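Local coordinates for protein afamin (Homo sapiens, PDB 6FAK) that carries hydrophobic molecules in body fluids, binds vitamin E and keeps lipid-modified Wnt proteins soluble and active, at residues 413-418 with 424-429; 501-506 with 533-538; 396-401 with 439-444; 116-121 with 146-151. All coordinates share one frame; numbering follows the deposited sequence. Where two conformers were deposited one is given.

Contact 1: residues 413-418 with 424-429; sequences RLTKIA and EELVSL
L414 and L426 meet where two helices of the third albumin domain turn back on each other as a helical hairpin, the end of helix 376-417 against the start of helix 423-440. The short helix axes run 10.1 Å apart at 137°, well off antiparallel. L414 presents two side-chain groups: its CB lies 4.1 Å from L426 CD2, and its CD1 reaches 4.1 Å from CB of L429, one turn further along, the two side chains crossing at about a right angle. T415 comes next and touches L426 with its branch ends. Its CG2 stands anti to the backbone N (chi1 -55° for OG1), which turns OG1 back to bond L411 O within its own helix; the hydroxyl is therefore satisfied although L426 CD1 lies 3.8 Å from OG1. The T415 side chain also packs on V531, V534 and K535 of helix 521-536, a third helix beside the pair. At A418 the chain leaves helical geometry, while its N still bonds L414 O at 2.9 Å. No hydrogen bond crosses the interface, and all five touching residues are buried. L426 CD2 faces two backbone oxygens, L414 O and A418 O, each 3.8 Å away.

Contact 2: residues 501-506 with 533-538; sequences PPFSQD and LVKLKH
F503 lies against the last turn of helix 521-536, touching K535 and L536. From its CB the ring swings beside the backbone N and anti to the carbonyl carbon (chi1 -67°), and this carries it against the helix. CD2 is the first ring atom to make contact, 3.9 Å from L536 CB, with L536 CD1 only slightly farther off. CE2 comes next, 3.8 Å from the backbone N of L536, which places this side of the ring against the helix backbone as well as its side chains. The tip, CZ, makes the shortest approach, 3.6 Å from K535 CB, and also meets K535 CD at 4.0 Å. The ring takes both residues obliquely. P501 O sits over one face, 3.6 Å from the ring plane and displaced from the ring centre, so the segment's own backbone contributes to the ring's surroundings.

K535 crosses the phenyl group at about a right angle and gives it only methylene groups. Its extended chain then carries the ammonium away to L421 O and T423 OG1, beside the start of helix 423-440. Without any hydrogen bond between the two segments, this is a buried apolar contact. Strand 503-504 pairs antiparallel with 584-585, and F585, which also touches L536, belongs to a C-terminal ENLYFQ, which matches a TEV protease site and is probably a tag remnant. Apart from that probably added strand, the arrangement is that of the all-helical albumin fold, where the extended connection between helix 485-490 and helix 521-536 drops an aromatic ring onto a helix end.

Contact 3: residues 396-401 with 439-444; sequences KHFQNL and TCCTLS
The backbone N of T442 donates to E446 OE2, a bond that ties down the turn bringing C441 against F398. This is a type II beta turn from C440 to L443, closed by L443 N to C440 O at 3.1 Å, with T442 at its third position adopting a positive phi of 79°. C441 carries the main contact: its CB lies 3.9 Å from F398 CD2, and its SG stands 5.0 Å from the centre of the F398 ring, 46° off the normal, an oblique sulfur-aromatic approach. F398 has its CG anti to the backbone N (chi1 174°), which brings CD2 of the ring against the cysteine CB. The same sulfur is bonded to C395, three residues before F398, so the disulfide and the ring act on one side of the helix. Beside this pair, Q399, bent at chi2, brings its amide near the T442 methyl at the exposed rim, but Q399 has two conformers and this approach is doubtful. C440, the residue before C441, is bonded to C449, giving the adjacent-cysteine double disulfide of the albumin family. Through these two bridges the end of helix 423-440 is fastened to helix 376-417 on one hand and to helix 446-462 on the other, while F398 also packs on F437 and T438.

Contact 4: residues 116-121 with 146-151; sequences PPFPTL and ARRNPF
R148 lies across P116, F118 and P119, and its guanidinium makes the tight part of this surface contact. NH2 donates to P116 O at 2.9 Å in an almost straight bond (177°). The oxygen lies in the guanidinium plane, whereas the nitrogen sits above the carbonyl plane, 40° out of it, rather than on a lone pair. NH1 has a salt bridge to E144, one turn earlier in the same helix, so the guanidinium is held on two of its nitrogens, NH1 by E144 and NH2 by P116 O. On the exposed side a single water completes the bridge, accepting from R148 NE and donating to P116 O, 2.7 Å from each. The looser part is plain packing against exposed residues. One face of the guanidinium rests on F118 CA and P119 CD, with F118 CA 3.7 Å from its plane, and R148 CD, on a side chain extended from CG to NE, touches F118 CD2 at 3.7 Å; ring and guanidinium planes stand 55° apart. A sodium ion lies about 5 Å from the P117 side chain. In the first albumin domain this fastens the proline-rich loop between helix 97-106 and helix 123-132 to helix 134-148, where F118 also packs on E144 and V145.

Contacts 1 and 2 are buried and apolar and touch each other: T415 CG2 lies 3.7 Å from V534 CG1, and L426 CD1 lies 3.8 Å from K535 CE. Contact 3 uses the same two helices as contact 1, but midway along helix 376-417 and at the far end of helix 423-440, with centres about 22 Å apart; there disulfides and an exposed rim replace leucine packing. Contact 4 stands apart in the first albumin domain, about 11 Å at the nearest atoms from contact 1, without touching it, and is a surface site held by an arginine, a carbonyl and a water. Both contacts 2 and 4 set a Pro-Pro-Phe run against a helix, one with a buried ring, the other with an exposed one.

Contact 1: residues 413-418 with 424-429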
loop_
_atom_site.group_PDB
_atom_site.type_symbol
_atom_site.label_atom_id
_atom_site.label_comp_id
_atom_site.label_asym_id
_atom_site.label_seq_id
_atom_site.Cartn_x
_atom_site.Cartn_y
_atom_site.Cartn_z
ATOM N N ARG A 413 9.668 19.245 -0.573
ATOM C CA ARG A 413 10.643 18.387 -1.272
ATOM C C ARG A 413 9.978 17.550 -2.345
ATOM O O ARG A 413 10.470 17.523 -3.463
ATOM C CB ARG A 413 11.399 17.476 -0.294
ATOM C CG ARG A 413 12.623 18.177 0.310
ATOM C CD ARG A 413 13.847 18.170 -0.648
ATOM N NE ARG A 413 13.967 19.423 -1.416
ATOM C CZ ARG A 413 14.510 19.555 -2.630
ATOM N NH1 ARG A 413 15.035 18.501 -3.265
ATOM N NH2 ARG A 413 14.540 20.736 -3.208
ATOM N N LEU A 414 8.878 16.890 -2.002
ATOM C CA LEU A 414 8.178 16.054 -2.933
ATOM C C LEU A 414 7.667 16.859 -4.142
ATOM O O LEU A 414 7.711 16.386 -5.281
ATOM C CB LEU A 414 6.998 15.318 -2.283
ATOM C CG LEU A 414 7.250 14.100 -1.382
ATOM C CD1 LEU A 414 6.005 13.845 -0.494
ATOM C CD2 LEU A 414 7.517 12.889 -2.261
ATOM N N THR A 415 7.091 18.030 -3.869
ATOM C CA THR A 415 6.548 18.891 -4.942
ATOM C C THR A 415 7.676 19.399 -5.867
ATOM O O THR A 415 7.512 19.425 -7.075
ATOM C CB THR A 415 5.691 20.035 -4.367
ATOM O OG1 THR A 415 4.655 19.484 -3.537
ATOM C CG2 THR A 415 5.038 20.793 -5.434
ATOM N N LYS A 416 8.822 19.758 -5.308
ATOM C CA LYS A 416 9.995 20.107 -6.122
ATOM C C LYS A 416 10.447 19.008 -7.099
ATOM O O LYS A 416 10.834 19.284 -8.280
ATOM C CB LYS A 416 11.195 20.481 -5.226
ATOM C CG LYS A 416 11.077 21.799 -4.505
ATOM C CD LYS A 416 11.286 22.985 -5.420
ATOM C CE LYS A 416 11.491 24.297 -4.648
ATOM N NZ LYS A 416 12.818 24.523 -3.987
ATOM N N ILE A 417 10.481 17.784 -6.601
ATOM C CA ILE A 417 11.013 16.685 -7.333
ATOM C C ILE A 417 10.003 16.085 -8.319
ATOM O O ILE A 417 10.412 15.522 -9.318
ATOM C CB ILE A 417 11.671 15.555 -6.447
ATOM C CG1 ILE A 417 10.649 14.786 -5.679
ATOM C CG2 ILE A 417 12.776 16.092 -5.522
ATOM C CD1 ILE A 417 11.210 13.539 -5.056
ATOM N N ALA A 418 8.715 16.156 -7.994
ATOM C CA ALA A 418 7.613 15.540 -8.783
ATOM C C ALA A 418 6.436 16.504 -8.964
ATOM O O ALA A 418 5.314 16.178 -8.597
ATOM C CB ALA A 418 7.148 14.224 -8.135
ATOM N N GLU A 424 -3.561 16.759 -5.051
ATOM C CA GLU A 424 -4.192 15.775 -4.146
ATOM C C GLU A 424 -3.260 14.602 -3.891
ATOM O O GLU A 424 -3.137 14.132 -2.758
ATOM C CB GLU A 424 -5.535 15.218 -4.683
ATOM C CG GLU A 424 -6.719 16.160 -4.552
ATOM C CD GLU A 424 -6.873 16.692 -3.140
ATOM O OE1 GLU A 424 -6.617 17.893 -2.938
ATOM O OE2 GLU A 424 -7.154 15.897 -2.224
ATOM N N GLU A 425 -2.563 14.159 -4.931
ATOM C CA GLU A 425 -1.629 13.044 -4.791
ATOM C C GLU A 425 -0.427 13.417 -3.905
ATOM O O GLU A 425 -0.015 12.616 -3.070
ATOM C CB GLU A 425 -1.139 12.527 -6.168
ATOM C CG GLU A 425 -0.122 11.400 -6.006
ATOM C CD GLU A 425 0.055 10.507 -7.219
ATOM O OE1 GLU A 425 -0.367 10.854 -8.360
ATOM O OE2 GLU A 425 0.649 9.430 -6.990
ATOM N N LEU A 426 0.132 14.605 -4.113
ATOM C CA LEU A 426 1.307 15.050 -3.400
ATOM C C LEU A 426 0.972 15.172 -1.918
ATOM O O LEU A 426 1.760 14.807 -1.094
ATOM C CB LEU A 426 1.867 16.396 -3.972
ATOM C CG LEU A 426 2.601 16.226 -5.311
ATOM C CD1 LEU A 426 2.661 17.505 -6.165
ATOM C CD2 LEU A 426 3.992 15.631 -5.071
ATOM N N VAL A 427 -0.201 15.704 -1.629
ATOM C CA VAL A 427 -0.708 15.788 -0.281
ATOM C C VAL A 427 -0.829 14.408 0.373
ATOM O O VAL A 427 -0.330 14.228 1.469
ATOM C CB VAL A 427 -2.046 16.576 -0.240
ATOM C CG1 VAL A 427 -2.740 16.408 1.139
ATOM C CG2 VAL A 427 -1.770 18.052 -0.465
ATOM N N SER A 428 -1.449 13.440 -0.301
ATOM C CA SER A 428 -1.502 12.035 0.164
ATOM C C SER A 428 -0.135 11.437 0.443
ATOM O O SER A 428 0.057 10.807 1.463
ATOM C CB SER A 428 -2.269 11.132 -0.799
ATOM O OG SER A 428 -3.572 11.581 -0.671
ATOM N N LEU A 429 0.800 11.618 -0.473
ATOM C CA LEU A 429 2.158 11.094 -0.317
ATOM C C LEU A 429 2.909 11.697 0.871
ATOM O O LEU A 429 3.646 11.005 1.586
ATOM C CB LEU A 429 2.953 11.327 -1.621
ATOM C CG LEU A 429 2.499 10.513 -2.808
ATOM C CD1 LEU A 429 3.224 10.949 -4.097
ATOM C CD2 LEU A 429 2.759 9.046 -2.591
#

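Contact 2: residues 501-506 with 533-538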
loop_
_atom_site.group_PDB
_atom_site.type_symbol
_atom_site.label_atom_id
_atom_site.label_comp_id
_atom_site.label_asym_id
_atom_site.label_seq_id
_atom_site.Cartn_x
_atom_site.Cartn_y
_atom_site.Cartn_z
ATOM N N PRO A 501 0.813 25.379 -14.701
ATOM C CA PRO A 501 -0.294 26.107 -15.297
ATOM C C PRO A 501 -0.598 27.377 -14.488
ATOM O O PRO A 501 -0.002 27.595 -13.455
ATOM C CB PRO A 501 -1.430 25.121 -15.145
ATOM C CG PRO A 501 -1.167 24.544 -13.767
ATOM C CD PRO A 501 0.312 24.368 -13.711
ATOM N N PRO A 502 -1.508 28.245 -14.981
ATOM C CA PRO A 502 -1.949 29.334 -14.115
ATOM C C PRO A 502 -2.684 28.741 -12.935
ATOM O O PRO A 502 -3.223 27.618 -13.056
ATOM C CB PRO A 502 -2.956 30.120 -14.994
ATOM C CG PRO A 502 -2.826 29.564 -16.367
ATOM C CD PRO A 502 -2.220 28.199 -16.258
ATOM N N PHE A 503 -2.663 29.438 -11.819
ATOM C CA PHE A 503 -3.431 29.096 -10.660
ATOM C C PHE A 503 -4.351 30.267 -10.314
ATOM O O PHE A 503 -3.913 31.413 -10.311
ATOM C CB PHE A 503 -2.545 28.846 -9.451
ATOM C CG PHE A 503 -1.683 27.630 -9.570
ATOM C CD1 PHE A 503 -2.238 26.333 -9.512
ATOM C CD2 PHE A 503 -0.340 27.753 -9.781
ATOM C CE1 PHE A 503 -1.422 25.182 -9.649
ATOM C CE2 PHE A 503 0.475 26.618 -9.932
ATOM C CZ PHE A 503 -0.076 25.347 -9.823
ATOM N N SER A 504 -5.597 30.018 -9.984
ATOM C CA SER A 504 -6.388 31.176 -9.532
ATOM C C SER A 504 -6.000 31.685 -8.133
ATOM O O SER A 504 -5.559 30.953 -7.257
ATOM C CB SER A 504 -7.881 30.940 -9.580
ATOM O OG SER A 504 -8.222 29.882 -8.753
ATOM N N GLN A 505 -6.284 32.971 -7.919
ATOM C CA GLN A 505 -6.013 33.611 -6.651
ATOM C C GLN A 505 -6.810 32.972 -5.532
ATOM O O GLN A 505 -6.341 32.920 -4.423
ATOM C CB GLN A 505 -6.242 35.128 -6.771
ATOM C CG GLN A 505 -5.585 35.958 -5.691
ATOM C CD GLN A 505 -5.156 37.355 -6.165
ATOM O OE1 GLN A 505 -4.344 37.494 -7.091
ATOM N NE2 GLN A 505 -5.689 38.388 -5.518
ATOM N N ASP A 506 -7.956 32.394 -5.821
ATOM C CA ASP A 506 -8.734 31.697 -4.806
ATOM C C ASP A 506 -8.081 30.483 -4.179
ATOM O O ASP A 506 -8.468 30.107 -3.066
ATOM C CB ASP A 506 -10.112 31.273 -5.324
ATOM C CG ASP A 506 -11.105 30.983 -4.157
ATOM O OD1 ASP A 506 -11.455 31.943 -3.417
ATOM O OD2 ASP A 506 -11.506 29.806 -3.961
ATOM N N LEU A 533 1.460 26.429 -3.635
ATOM C CA LEU A 533 2.458 27.484 -3.497
ATOM C C LEU A 533 3.830 27.100 -4.066
ATOM O O LEU A 533 4.492 27.940 -4.772
ATOM C CB LEU A 533 2.602 27.892 -2.032
ATOM C CG LEU A 533 3.446 29.125 -1.782
ATOM C CD1 LEU A 533 2.801 30.380 -2.369
ATOM C CD2 LEU A 533 3.666 29.241 -0.276
ATOM N N VAL A 534 4.242 25.856 -3.781
ATOM C CA VAL A 534 5.517 25.335 -4.226
ATOM C C VAL A 534 5.499 25.193 -5.752
ATOM O O VAL A 534 6.499 25.494 -6.386
ATOM C CB VAL A 534 5.946 24.004 -3.555
ATOM C CG1 VAL A 534 7.237 23.516 -4.125
ATOM C CG2 VAL A 534 6.196 24.193 -2.057
ATOM N N LYS A 535 4.382 24.739 -6.328
ATOM C CA LYS A 535 4.252 24.670 -7.809
ATOM C C LYS A 535 4.365 26.069 -8.370
ATOM O O LYS A 535 5.140 26.328 -9.317
ATOM C CB LYS A 535 2.919 24.059 -8.223
ATOM C CG LYS A 535 2.849 22.561 -8.009
ATOM C CD LYS A 535 1.515 21.983 -8.370
ATOM C CE LYS A 535 1.547 20.491 -8.215
ATOM N NZ LYS A 535 0.272 19.889 -8.602
ATOM N N LEU A 536 3.612 26.978 -7.779
ATOM C CA LEU A 536 3.588 28.363 -8.280
ATOM C C LEU A 536 4.995 29.031 -8.244
ATOM O O LEU A 536 5.431 29.637 -9.228
ATOM C CB LEU A 536 2.564 29.180 -7.539
ATOM C CG LEU A 536 2.613 30.689 -7.934
ATOM C CD1 LEU A 536 2.244 30.934 -9.382
ATOM C CD2 LEU A 536 1.722 31.464 -6.983
ATOM N N LYS A 537 5.698 28.837 -7.143
ATOM C CA LYS A 537 6.986 29.447 -6.856
ATOM C C LYS A 537 8.125 28.407 -6.829
ATOM O O LYS A 537 9.018 28.472 -5.972
ATOM C CB LYS A 537 6.876 30.141 -5.501
ATOM C CG LYS A 537 5.798 31.207 -5.406
ATOM C CD LYS A 537 6.100 32.346 -6.353
ATOM C CE LYS A 537 5.506 33.666 -5.841
ATOM N NZ LYS A 537 5.198 34.555 -6.984
ATOM N N HIS A 538 8.061 27.440 -7.742
ATOM C CA HIS A 538 9.056 26.362 -7.841
ATOM C C HIS A 538 10.517 26.833 -7.939
ATOM O O HIS A 538 11.418 26.107 -7.496
ATOM C CB HIS A 538 8.733 25.415 -9.026
ATOM C CG HIS A 538 8.880 26.049 -10.377
ATOM N ND1 HIS A 538 10.014 25.891 -11.153
ATOM C CD2 HIS A 538 8.041 26.830 -11.099
ATOM C CE1 HIS A 538 9.874 26.569 -12.275
ATOM N NE2 HIS A 538 8.695 27.153 -12.273
#

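Contact 3: residues 396-401 with 439-444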
loop_
_atom_site.group_PDB
_atom_site.type_symbol
_atom_site.label_atom_id
_atom_site.label_comp_id
_atom_site.label_asym_id
_atom_site.label_seq_id
_atom_site.Cartn_x
_atom_site.Cartn_y
_atom_site.Cartn_z
ATOM N N LYS A 396 15.024 12.559 14.500
ATOM C CA LYS A 396 15.381 13.716 15.318
ATOM C C LYS A 396 14.605 14.959 14.814
ATOM O O LYS A 396 14.046 15.711 15.618
ATOM C CB LYS A 396 16.895 13.970 15.266
ATOM C CG LYS A 396 17.415 15.035 16.229
ATOM C CD LYS A 396 16.861 14.872 17.647
ATOM C CE LYS A 396 17.699 15.592 18.694
ATOM N NZ LYS A 396 17.946 17.037 18.397
ATOM N N HIS A 397 14.581 15.135 13.496
ATOM C CA HIS A 397 13.811 16.188 12.843
ATOM C C HIS A 397 12.333 16.103 13.228
ATOM O O HIS A 397 11.737 17.123 13.531
ATOM C CB HIS A 397 13.986 16.169 11.311
ATOM C CG HIS A 397 15.316 16.679 10.848
ATOM N ND1 HIS A 397 15.903 17.812 11.375
ATOM C CD2 HIS A 397 16.177 16.208 9.918
ATOM C CE1 HIS A 397 17.068 18.014 10.785
ATOM N NE2 HIS A 397 17.265 17.046 9.907
ATOM N N PHE A 398 11.758 14.898 13.222
ATOM C CA PHE A 398 10.416 14.668 13.777
ATOM C C PHE A 398 10.246 15.081 15.254
ATOM O O PHE A 398 9.237 15.769 15.609
ATOM C CB PHE A 398 10.011 13.214 13.607
ATOM C CG PHE A 398 8.712 12.857 14.280
ATOM C CD1 PHE A 398 7.516 13.268 13.738
ATOM C CD2 PHE A 398 8.685 12.045 15.407
ATOM C CE1 PHE A 398 6.304 12.920 14.334
ATOM C CE2 PHE A 398 7.482 11.690 16.009
ATOM C CZ PHE A 398 6.284 12.140 15.479
ATOM N N GLN A 399 11.205 14.713 16.109
ATOM C CA GLN A 399 11.177 15.138 17.513
ATOM C C GLN A 399 11.186 16.690 17.622
ATOM O O GLN A 399 10.405 17.264 18.366
ATOM C CB GLN A 399 12.344 14.533 18.318
ATOM C CG GLN A 399 12.419 13.004 18.381
ATOM C CD GLN A 399 11.439 12.340 19.345
ATOM O OE1 GLN A 399 10.777 11.360 18.982
ATOM N NE2 GLN A 399 11.359 12.845 20.579
ATOM N N ASN A 400 12.054 17.346 16.861
ATOM C CA ASN A 400 12.187 18.817 16.869
ATOM C C ASN A 400 10.958 19.587 16.392
ATOM O O ASN A 400 10.578 20.573 17.030
ATOM C CB ASN A 400 13.359 19.259 15.967
ATOM C CG ASN A 400 14.699 18.804 16.505
ATOM O OD1 ASN A 400 14.809 18.412 17.664
ATOM N ND2 ASN A 400 15.713 18.844 15.662
ATOM N N LEU A 401 10.354 19.138 15.283
ATOM C CA LEU A 401 9.321 19.908 14.555
ATOM C C LEU A 401 7.911 19.455 14.733
ATOM O O LEU A 401 6.985 20.175 14.315
ATOM C CB LEU A 401 9.608 19.881 13.065
ATOM C CG LEU A 401 11.026 20.305 12.674
ATOM C CD1 LEU A 401 11.137 20.160 11.161
ATOM C CD2 LEU A 401 11.371 21.693 13.190
ATOM N N THR A 439 4.260 6.794 13.608
ATOM C CA THR A 439 4.061 5.438 14.026
ATOM C C THR A 439 5.300 4.815 14.715
ATOM O O THR A 439 5.121 4.040 15.646
ATOM C CB THR A 439 3.713 4.581 12.799
ATOM O OG1 THR A 439 2.519 5.105 12.205
ATOM C CG2 THR A 439 3.529 3.124 13.151
ATOM N N CYS A 440 6.516 5.140 14.255
ATOM C CA CYS A 440 7.709 4.345 14.557
ATOM C C CYS A 440 8.780 5.007 15.377
ATOM O O CYS A 440 9.625 4.300 15.940
ATOM C CB CYS A 440 8.405 3.950 13.243
ATOM S SG CYS A 440 7.391 3.087 12.024
ATOM N N CYS A 441 8.859 6.340 15.355
ATOM C CA CYS A 441 10.028 7.004 15.939
ATOM C C CYS A 441 9.994 6.720 17.449
ATOM O O CYS A 441 8.930 6.637 18.036
ATOM C CB CYS A 441 10.158 8.485 15.578
ATOM S SG CYS A 441 10.690 8.846 13.863
ATOM N N THR A 442 11.164 6.420 18.013
ATOM C CA THR A 442 11.356 6.018 19.441
ATOM C C THR A 442 11.041 4.568 19.826
ATOM O O THR A 442 11.369 4.143 20.959
ATOM C CB THR A 442 10.663 6.953 20.474
ATOM O OG1 THR A 442 9.244 6.723 20.482
ATOM C CG2 THR A 442 10.976 8.397 20.161
ATOM N N LEU A 443 10.429 3.791 18.936
ATOM C CA LEU A 443 10.222 2.365 19.221
ATOM C C LEU A 443 11.576 1.655 19.297
ATOM O O LEU A 443 12.576 2.191 18.835
ATOM C CB LEU A 443 9.354 1.689 18.146
ATOM C CG LEU A 443 7.950 2.249 17.914
ATOM C CD1 LEU A 443 7.258 1.386 16.871
ATOM C CD2 LEU A 443 7.167 2.332 19.220
ATOM N N SER A 444 11.619 0.470 19.905
ATOM C CA SER A 444 12.859 -0.316 19.935
ATOM C C SER A 444 13.313 -0.744 18.511
ATOM O O SER A 444 14.493 -0.750 18.221
ATOM C CB SER A 444 12.713 -1.547 20.835
ATOM O OG SER A 444 11.781 -2.444 20.283
#

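Contact 4: residues 116-121 with 146-151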
loop_
_atom_site.group_PDB
_atom_site.type_symbol
_atom_site.label_atom_id
_atom_site.label_comp_id
_atom_site.label_asym_id
_atom_site.label_seq_id
_atom_site.Cartn_x
_atom_site.Cartn_y
_atom_site.Cartn_z
ATOM N N PRO A 116 -17.757 10.391 -6.590
ATOM C CA PRO A 116 -18.191 11.384 -5.618
ATOM C C PRO A 116 -17.577 11.162 -4.242
ATOM O O PRO A 116 -16.999 10.096 -3.974
ATOM C CB PRO A 116 -19.708 11.158 -5.530
ATOM C CG PRO A 116 -19.900 9.755 -5.887
ATOM C CD PRO A 116 -18.823 9.421 -6.895
ATOM N N PRO A 117 -17.709 12.157 -3.363
ATOM C CA PRO A 117 -17.302 11.932 -1.981
ATOM C C PRO A 117 -18.070 10.712 -1.426
ATOM O O PRO A 117 -19.214 10.486 -1.782
ATOM C CB PRO A 117 -17.728 13.223 -1.252
ATOM C CG PRO A 117 -18.104 14.208 -2.307
ATOM C CD PRO A 117 -18.448 13.434 -3.542
ATOM N N PHE A 118 -17.413 9.903 -0.624
ATOM C CA PHE A 118 -18.055 8.699 -0.072
ATOM C C PHE A 118 -19.454 9.001 0.487
ATOM O O PHE A 118 -19.576 9.883 1.338
ATOM C CB PHE A 118 -17.173 8.140 1.044
ATOM C CG PHE A 118 -17.472 6.730 1.372
ATOM C CD1 PHE A 118 -18.631 6.388 2.096
ATOM C CD2 PHE A 118 -16.630 5.720 0.932
ATOM C CE1 PHE A 118 -18.917 5.063 2.386
ATOM C CE2 PHE A 118 -16.912 4.391 1.235
ATOM C CZ PHE A 118 -18.052 4.062 1.962
ATOM N N PRO A 119 -20.509 8.272 0.043
ATOM C CA PRO A 119 -21.852 8.661 0.541
ATOM C C PRO A 119 -22.088 8.288 2.021
ATOM O O PRO A 119 -22.359 7.126 2.336
ATOM C CB PRO A 119 -22.825 7.900 -0.379
ATOM C CG PRO A 119 -22.047 6.723 -0.846
ATOM C CD PRO A 119 -20.573 7.084 -0.833
ATOM N N THR A 120 -21.961 9.267 2.909
ATOM C CA THR A 120 -22.224 9.042 4.347
ATOM C C THR A 120 -23.732 9.096 4.643
ATOM O O THR A 120 -24.388 10.054 4.275
ATOM C CB THR A 120 -21.530 10.091 5.246
ATOM O OG1 THR A 120 -20.193 10.327 4.788
ATOM C CG2 THR A 120 -21.496 9.608 6.708
ATOM N N LEU A 121 -24.259 8.069 5.307
ATOM C CA LEU A 121 -25.643 8.064 5.755
ATOM C C LEU A 121 -25.789 8.888 7.017
ATOM O O LEU A 121 -24.864 9.006 7.828
ATOM C CB LEU A 121 -26.134 6.643 6.057
ATOM C CG LEU A 121 -26.257 5.684 4.875
ATOM C CD1 LEU A 121 -26.219 4.235 5.347
ATOM C CD2 LEU A 121 -27.518 5.974 4.073
ATOM N N ALA A 146 -14.998 -0.974 -2.298
ATOM C CA ALA A 146 -14.215 -1.687 -3.303
ATOM C C ALA A 146 -13.902 -0.850 -4.554
ATOM O O ALA A 146 -12.787 -0.857 -5.038
ATOM C CB ALA A 146 -14.912 -2.960 -3.701
ATOM N N ARG A 147 -14.872 -0.074 -5.032
ATOM C CA ARG A 147 -14.628 0.793 -6.195
ATOM C C ARG A 147 -13.620 1.880 -5.899
ATOM O O ARG A 147 -12.912 2.313 -6.814
ATOM C CB ARG A 147 -15.947 1.375 -6.770
ATOM C CG ARG A 147 -16.710 2.312 -5.831
ATOM C CD ARG A 147 -18.217 2.349 -6.154
ATOM N NE ARG A 147 -18.442 2.786 -7.537
ATOM C CZ ARG A 147 -19.061 3.891 -7.921
ATOM N NH1 ARG A 147 -19.600 4.710 -7.016
ATOM N NH2 ARG A 147 -19.137 4.187 -9.214
ATOM N N ARG A 148 -13.505 2.263 -4.624
ATOM C CA ARG A 148 -12.506 3.258 -4.205
ATOM C C ARG A 148 -11.165 2.651 -3.798
ATOM O O ARG A 148 -10.220 3.392 -3.593
ATOM C CB ARG A 148 -13.040 4.121 -3.067
ATOM C CG ARG A 148 -14.104 5.141 -3.517
ATOM C CD ARG A 148 -14.872 5.746 -2.323
ATOM N NE ARG A 148 -15.880 6.711 -2.799
ATOM C CZ ARG A 148 -17.075 6.396 -3.255
ATOM N NH1 ARG A 148 -17.508 5.130 -3.211
ATOM N NH2 ARG A 148 -17.860 7.345 -3.775
ATOM N N ASN A 149 -11.089 1.328 -3.720
ATOM C CA ASN A 149 -9.887 0.595 -3.278
ATOM C C ASN A 149 -9.704 -0.602 -4.226
ATOM O O ASN A 149 -9.837 -1.761 -3.813
ATOM C CB ASN A 149 -10.037 0.155 -1.794
ATOM C CG ASN A 149 -10.089 1.317 -0.859
ATOM O OD1 ASN A 149 -9.054 1.813 -0.477
ATOM N ND2 ASN A 149 -11.313 1.813 -0.527
ATOM N N PRO A 150 -9.423 -0.330 -5.505
ATOM C CA PRO A 150 -9.533 -1.384 -6.506
ATOM C C PRO A 150 -8.482 -2.475 -6.417
ATOM O O PRO A 150 -8.674 -3.492 -7.065
ATOM C CB PRO A 150 -9.295 -0.636 -7.834
ATOM C CG PRO A 150 -8.583 0.619 -7.457
ATOM C CD PRO A 150 -9.099 0.969 -6.107
ATOM N N PHE A 151 -7.389 -2.230 -5.668
ATOM C CA PHE A 151 -6.306 -3.207 -5.575
ATOM C C PHE A 151 -6.298 -3.964 -4.264
ATOM O O PHE A 151 -5.505 -4.883 -4.138
ATOM C CB PHE A 151 -4.971 -2.544 -5.794
ATOM C CG PHE A 151 -4.849 -1.917 -7.142
ATOM C CD1 PHE A 151 -4.747 -2.711 -8.254
ATOM C CD2 PHE A 151 -4.851 -0.530 -7.291
ATOM C CE1 PHE A 151 -4.699 -2.180 -9.502
ATOM C CE2 PHE A 151 -4.785 0.011 -8.548
ATOM C CZ PHE A 151 -4.701 -0.817 -9.644
HETATM O O HOH W 1 -14.649 9.147 -2.994
#